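Local coordinates for Alr1585 protein (Nostoc sp., PDB 5C2I) that probably uses a haem cofactor to reduce hydrogen peroxide and oxidise dyes and related substrates, as a dye-decolorizing (DyP-type) peroxidase, at residues A[358-370]-A[382-396]. The protein carries 1 engineered substitution. Numbering follows the deposited sequence.
Sequences RGHRITRRAVSYG and SGLLFLCFQSNIENQ. With HEM (protoporphyrin IX containing Fe), chain E; EDO (1,2-ethanediol), chain G.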
# COMPACT_ATOMS: atom_id res chain seq x y z
N ARG A 358 -18.55 -19.73 34.49
CA ARG A 358 -18.66 -19.56 33.03
C ARG A 358 -19.96 -18.88 32.60
O ARG A 358 -20.04 -18.32 31.51
CB ARG A 358 -18.47 -20.92 32.32
CG ARG A 358 -17.06 -21.48 32.40
CD ARG A 358 -17.02 -22.98 32.07
NE ARG A 358 -17.55 -23.27 30.74
CZ ARG A 358 -16.88 -23.16 29.60
NH1 ARG A 358 -15.61 -22.79 29.58
NH2 ARG A 358 -17.48 -23.46 28.45
N GLY A 359 -20.98 -18.94 33.47
CA GLY A 359 -22.27 -18.34 33.17
C GLY A 359 -22.24 -16.82 33.21
O GLY A 359 -23.17 -16.16 32.72
N HIS A 360 -21.15 -16.24 33.74
CA HIS A 360 -20.97 -14.80 33.78
C HIS A 360 -20.33 -14.21 32.53
O HIS A 360 -20.20 -12.98 32.44
CB HIS A 360 -20.15 -14.36 35.00
CG HIS A 360 -20.69 -14.83 36.31
ND1 HIS A 360 -21.94 -14.47 36.78
CD2 HIS A 360 -20.19 -15.72 37.21
CE1 HIS A 360 -22.15 -15.05 37.95
NE2 HIS A 360 -21.11 -15.83 38.22
N ARG A 361 -19.95 -15.03 31.57
CA ARG A 361 -19.25 -14.55 30.38
C ARG A 361 -20.12 -13.58 29.57
O ARG A 361 -21.35 -13.67 29.59
CB ARG A 361 -18.85 -15.73 29.47
CG ARG A 361 -17.66 -16.57 29.94
CD ARG A 361 -17.35 -17.74 29.01
NE ARG A 361 -18.40 -18.77 29.07
CZ ARG A 361 -18.48 -19.82 28.24
NH1 ARG A 361 -17.58 -19.99 27.29
NH2 ARG A 361 -19.46 -20.70 28.38
N ILE A 362 -19.45 -12.74 28.80
CA ILE A 362 -20.11 -11.82 27.89
C ILE A 362 -19.58 -12.02 26.47
O ILE A 362 -18.47 -12.48 26.26
CB ILE A 362 -19.87 -10.36 28.29
CG1 ILE A 362 -18.37 -10.03 28.36
CG2 ILE A 362 -20.56 -10.05 29.63
CD1 ILE A 362 -18.08 -8.53 28.45
N THR A 363 -20.42 -11.69 25.48
CA THR A 363 -20.04 -11.83 24.09
C THR A 363 -19.81 -10.42 23.53
O THR A 363 -20.74 -9.62 23.45
CB THR A 363 -21.16 -12.55 23.33
OG1 THR A 363 -21.34 -13.87 23.88
CG2 THR A 363 -20.88 -12.66 21.83
N ARG A 364 -18.57 -10.10 23.23
CA ARG A 364 -18.17 -8.72 22.93
C ARG A 364 -18.30 -8.43 21.41
O ARG A 364 -17.92 -9.27 20.54
CB ARG A 364 -16.75 -8.48 23.43
CG ARG A 364 -16.68 -8.50 24.96
CD ARG A 364 -15.25 -8.34 25.49
NE ARG A 364 -14.52 -9.55 25.12
CZ ARG A 364 -13.26 -9.58 24.71
NH1 ARG A 364 -12.54 -8.48 24.63
NH2 ARG A 364 -12.71 -10.72 24.38
N ARG A 365 -18.79 -7.25 21.10
CA ARG A 365 -18.94 -6.79 19.71
C ARG A 365 -18.49 -5.35 19.58
O ARG A 365 -19.19 -4.52 18.98
CB ARG A 365 -20.40 -6.96 19.25
CG ARG A 365 -20.97 -8.37 19.37
CD ARG A 365 -20.43 -9.30 18.30
NE ARG A 365 -20.93 -10.68 18.44
CZ ARG A 365 -20.18 -11.76 18.60
NH1 ARG A 365 -18.88 -11.66 18.78
NH2 ARG A 365 -20.73 -12.98 18.66
N ALA A 366 -17.36 -5.04 20.23
CA ALA A 366 -16.88 -3.67 20.35
C ALA A 366 -16.20 -3.19 19.08
O ALA A 366 -15.73 -4.01 18.24
CB ALA A 366 -15.95 -3.53 21.54
N VAL A 367 -16.12 -1.88 18.92
CA VAL A 367 -15.41 -1.26 17.79
C VAL A 367 -14.74 -0.01 18.32
O VAL A 367 -15.08 0.47 19.42
CB VAL A 367 -16.30 -0.90 16.60
CG1 VAL A 367 -16.89 -2.15 15.97
CG2 VAL A 367 -17.43 0.01 17.02
N SER A 368 -13.86 0.57 17.53
CA SER A 368 -13.13 1.76 17.99
C SER A 368 -13.76 3.06 17.50
O SER A 368 -14.46 3.09 16.50
CB SER A 368 -11.68 1.65 17.50
OG SER A 368 -11.02 0.67 18.29
N TYR A 369 -13.46 4.14 18.21
CA TYR A 369 -13.75 5.51 17.76
C TYR A 369 -12.56 6.43 17.96
O TYR A 369 -11.61 6.12 18.70
CB TYR A 369 -14.95 6.09 18.51
CG TYR A 369 -14.71 6.53 19.94
CD1 TYR A 369 -14.87 5.65 21.01
CD2 TYR A 369 -14.39 7.86 20.23
CE1 TYR A 369 -14.68 6.07 22.31
CE2 TYR A 369 -14.18 8.29 21.53
CZ TYR A 369 -14.31 7.39 22.57
OH TYR A 369 -14.15 7.82 23.85
N GLY A 370 -12.58 7.55 17.26
CA GLY A 370 -11.56 8.56 17.38
C GLY A 370 -10.38 8.32 16.45
O GLY A 370 -10.56 7.99 15.32
N SER A 382 -10.72 9.67 21.90
CA SER A 382 -10.51 8.36 21.29
C SER A 382 -10.76 7.26 22.29
O SER A 382 -10.50 7.40 23.49
CB SER A 382 -9.08 8.21 20.81
OG SER A 382 -8.83 9.03 19.69
N GLY A 383 -11.28 6.15 21.79
CA GLY A 383 -11.52 4.98 22.64
C GLY A 383 -12.26 3.84 22.03
O GLY A 383 -12.12 3.54 20.84
N LEU A 384 -13.01 3.14 22.89
CA LEU A 384 -13.69 1.95 22.54
C LEU A 384 -15.18 2.16 22.67
O LEU A 384 -15.68 2.58 23.72
CB LEU A 384 -13.28 0.79 23.48
CG LEU A 384 -13.77 -0.60 23.08
CD1 LEU A 384 -12.98 -1.10 21.87
CD2 LEU A 384 -13.64 -1.59 24.25
N LEU A 385 -15.90 1.83 21.58
CA LEU A 385 -17.35 1.69 21.67
C LEU A 385 -17.61 0.27 22.12
O LEU A 385 -17.52 -0.69 21.31
CB LEU A 385 -18.04 2.01 20.35
CG LEU A 385 -17.69 3.40 19.79
CD1 LEU A 385 -18.29 3.57 18.40
CD2 LEU A 385 -18.13 4.50 20.74
N PHE A 386 -17.81 0.11 23.42
CA PHE A 386 -17.96 -1.21 24.05
C PHE A 386 -19.38 -1.69 23.88
O PHE A 386 -20.32 -1.05 24.37
CB PHE A 386 -17.60 -1.13 25.54
CG PHE A 386 -17.75 -2.42 26.28
CD1 PHE A 386 -16.70 -3.34 26.30
CD2 PHE A 386 -18.97 -2.75 26.90
CE1 PHE A 386 -16.82 -4.54 27.00
CE2 PHE A 386 -19.10 -3.95 27.60
CZ PHE A 386 -18.03 -4.86 27.63
N LEU A 387 -19.56 -2.77 23.14
CA LEU A 387 -20.87 -3.43 23.02
C LEU A 387 -20.72 -4.87 23.45
O LEU A 387 -19.76 -5.52 23.03
CB LEU A 387 -21.36 -3.43 21.57
CG LEU A 387 -21.90 -2.12 20.98
CD1 LEU A 387 -20.76 -1.16 20.64
CD2 LEU A 387 -22.69 -2.42 19.72
N CYS A 388 -21.64 -5.37 24.27
CA CYS A 388 -21.67 -6.79 24.53
C CYS A 388 -23.10 -7.29 24.68
O CYS A 388 -23.99 -6.52 25.06
CB CYS A 388 -20.81 -7.16 25.74
SG CYS A 388 -21.49 -6.76 27.36
N PHE A 389 -23.26 -8.59 24.42
CA PHE A 389 -24.51 -9.30 24.49
C PHE A 389 -24.51 -10.35 25.59
O PHE A 389 -23.45 -10.91 25.96
CB PHE A 389 -24.85 -9.94 23.14
CG PHE A 389 -25.23 -8.98 22.09
CD1 PHE A 389 -26.49 -8.34 22.11
CD2 PHE A 389 -24.38 -8.71 21.00
CE1 PHE A 389 -26.83 -7.43 21.11
CE2 PHE A 389 -24.73 -7.82 20.02
CZ PHE A 389 -25.96 -7.18 20.06
N GLN A 390 -25.70 -10.59 26.12
CA GLN A 390 -25.91 -11.53 27.20
C GLN A 390 -27.40 -11.76 27.36
O GLN A 390 -28.21 -10.97 26.85
CB GLN A 390 -25.38 -11.02 28.52
CG GLN A 390 -25.90 -9.64 28.89
CD GLN A 390 -24.85 -8.57 28.70
OE1 GLN A 390 -23.93 -8.46 29.49
NE2 GLN A 390 -25.02 -7.73 27.68
N SER A 391 -27.76 -12.85 28.03
CA SER A 391 -29.15 -13.10 28.34
C SER A 391 -29.59 -12.45 29.67
O SER A 391 -30.79 -12.37 29.96
CB SER A 391 -29.44 -14.59 28.39
OG SER A 391 -28.65 -15.22 29.38
N ASN A 392 -28.63 -12.04 30.50
CA ASN A 392 -28.90 -11.53 31.83
C ASN A 392 -27.82 -10.52 32.21
O ASN A 392 -26.68 -10.90 32.53
CB ASN A 392 -28.96 -12.68 32.85
CG ASN A 392 -29.36 -12.23 34.25
OD1 ASN A 392 -28.98 -11.19 34.72
ND2 ASN A 392 -30.08 -13.07 34.94
N ILE A 393 -28.17 -9.25 32.17
CA ILE A 393 -27.18 -8.19 32.42
C ILE A 393 -26.70 -8.24 33.85
O ILE A 393 -25.49 -8.06 34.11
CB ILE A 393 -27.73 -6.77 32.07
CG1 ILE A 393 -28.05 -6.68 30.57
CG2 ILE A 393 -26.75 -5.68 32.46
CD1 ILE A 393 -28.80 -5.42 30.18
N GLU A 394 -27.61 -8.47 34.78
CA GLU A 394 -27.22 -8.54 36.18
C GLU A 394 -26.15 -9.61 36.45
O GLU A 394 -25.18 -9.36 37.22
CB GLU A 394 -28.44 -8.78 37.07
CG GLU A 394 -28.17 -8.86 38.54
CD GLU A 394 -29.49 -8.99 39.30
OE1 GLU A 394 -30.22 -7.99 39.40
OE2 GLU A 394 -29.85 -10.12 39.70
N ASN A 395 -26.30 -10.74 35.79
CA ASN A 395 -25.41 -11.87 35.98
C ASN A 395 -24.19 -11.90 35.04
O ASN A 395 -23.23 -12.65 35.28
CB ASN A 395 -26.17 -13.16 35.78
CG ASN A 395 -25.39 -14.35 36.31
OD1 ASN A 395 -25.05 -14.39 37.47
ND2 ASN A 395 -25.08 -15.30 35.44
N GLN A 396 -24.18 -11.05 34.02
CA GLN A 396 -23.09 -11.05 33.02
C GLN A 396 -22.34 -9.72 33.06
O GLN A 396 -21.56 -9.53 33.98
CB GLN A 396 -23.61 -11.54 31.64
CG GLN A 396 -24.04 -13.00 31.80
CD GLN A 396 -24.79 -13.61 30.62
OE1 GLN A 396 -26.02 -13.61 30.58
NE2 GLN A 396 -24.04 -14.10 29.64
CHA HEM E . -10.36 -9.19 27.05
CHB HEM E . -9.02 -4.61 26.39
CHC HEM E . -13.09 -3.13 28.55
CHD HEM E . -14.26 -7.72 29.41
C1A HEM E . -9.63 -8.07 26.70
C2A HEM E . -8.34 -8.09 26.09
C3A HEM E . -7.97 -6.81 25.90
C4A HEM E . -9.03 -6.00 26.38
CMA HEM E . -6.71 -6.29 25.26
CAA HEM E . -7.51 -9.32 25.69
CBA HEM E . -7.75 -9.93 24.30
CGA HEM E . -9.18 -10.38 24.21
O1A HEM E . -9.56 -11.51 24.65
O2A HEM E . -10.00 -9.62 23.69
C1B HEM E . -10.05 -3.82 26.90
C2B HEM E . -10.07 -2.39 26.84
C3B HEM E . -11.21 -1.98 27.39
C4B HEM E . -11.88 -3.19 27.86
CMB HEM E . -9.01 -1.54 26.22
CAB HEM E . -11.79 -0.62 27.55
CBB HEM E . -11.49 0.42 26.76
C1C HEM E . -13.76 -4.26 29.04
C2C HEM E . -14.88 -4.26 29.85
C3C HEM E . -15.19 -5.57 30.11
C4C HEM E . -14.26 -6.36 29.42
CMC HEM E . -15.66 -3.08 30.34
CAC HEM E . -16.24 -6.13 30.96
CBC HEM E . -16.79 -5.61 32.03
C1D HEM E . -13.32 -8.46 28.71
C2D HEM E . -13.39 -9.92 28.65
C3D HEM E . -12.29 -10.34 28.04
C4D HEM E . -11.57 -9.10 27.68
CMD HEM E . -14.49 -10.82 29.20
CAD HEM E . -11.95 -11.76 27.72
CBD HEM E . -11.23 -12.49 28.86
CGD HEM E . -10.97 -13.91 28.46
O1D HEM E . -9.81 -14.29 28.53
O2D HEM E . -11.90 -14.70 28.07
NA HEM E . -10.00 -6.79 26.95
NB HEM E . -11.09 -4.23 27.57
NC HEM E . -13.33 -5.54 28.85
ND HEM E . -12.17 -8.01 28.19
FE HEM E . -11.64 -6.18 27.92
C1 EDO G . -27.30 -16.38 32.44
O1 EDO G . -26.72 -15.13 32.83
C2 EDO G . -26.34 -17.57 32.39
O2 EDO G . -25.17 -17.40 31.60
O HOH W 1 -22.81 -13.99 26.09
O HOH W 2 -12.92 -5.96 25.98
O HOH W 3 -9.87 1.13 21.24
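Ile362 and Phe386 meet beside the haem, CD1 of Ile362 resting on the ring edge of Phe386 at CZ (3.8 Å). Phe386 swings its ring away from its own backbone N (chi1 179°), which brings CE1 to 3.5 Å from haem C2C and turns a ring face to the methyl CMC. Arg364, on the same strand face as Cys388, lays its guanidinium over haem C4D; NH1 donates to propionate O2A (2.9 Å) and to the water bound to iron, while NH2 grips O2A as well. This is consistent with the distal arginine of DyP-type peroxidases.

The opposite sheet face shows how glycine makes room for an aromatic ring. Tyr369 lies flat over the peptide entering Gly383, and Gly383 N lies 3.3 Å above the plane of the Tyr369 ring, over its centre; a beta carbon on Gly383 would collide with Tyr369 CE1. Leu385 CD2 meets Tyr369 CD1 at 3.5 Å. A serine in place of Tyr369 would probably open a gap over this peptide and leave Leu385 without its aromatic neighbour.

Behind these side chains runs antiparallel pairing, with Thr363–Phe389, Val367–Leu385 and Tyr369–Gly383 doubly hydrogen-bonded, whereas between the first two Arg365 N alone bonds Leu387 O (2.8 Å). Beyond the strands, Gln396 NE2 donates to Arg361 O almost in line with its carbonyl bond (2.7 Å), and His360 ND1 donates in its ring plane to Asn395 O (2.7 Å, 162°).

Gln396 stands at the N-cap position of helix 397-405, whose Phe397 N is bonded by Gln390 OE1 and whose Met400 touches Ile362. Strand 383-390 runs between strands 363-369 and 250-261 in one antiparallel sheet, and Ser368 bonds through its backbone to Phe186 of strand 177-189, linking the two beta sheets.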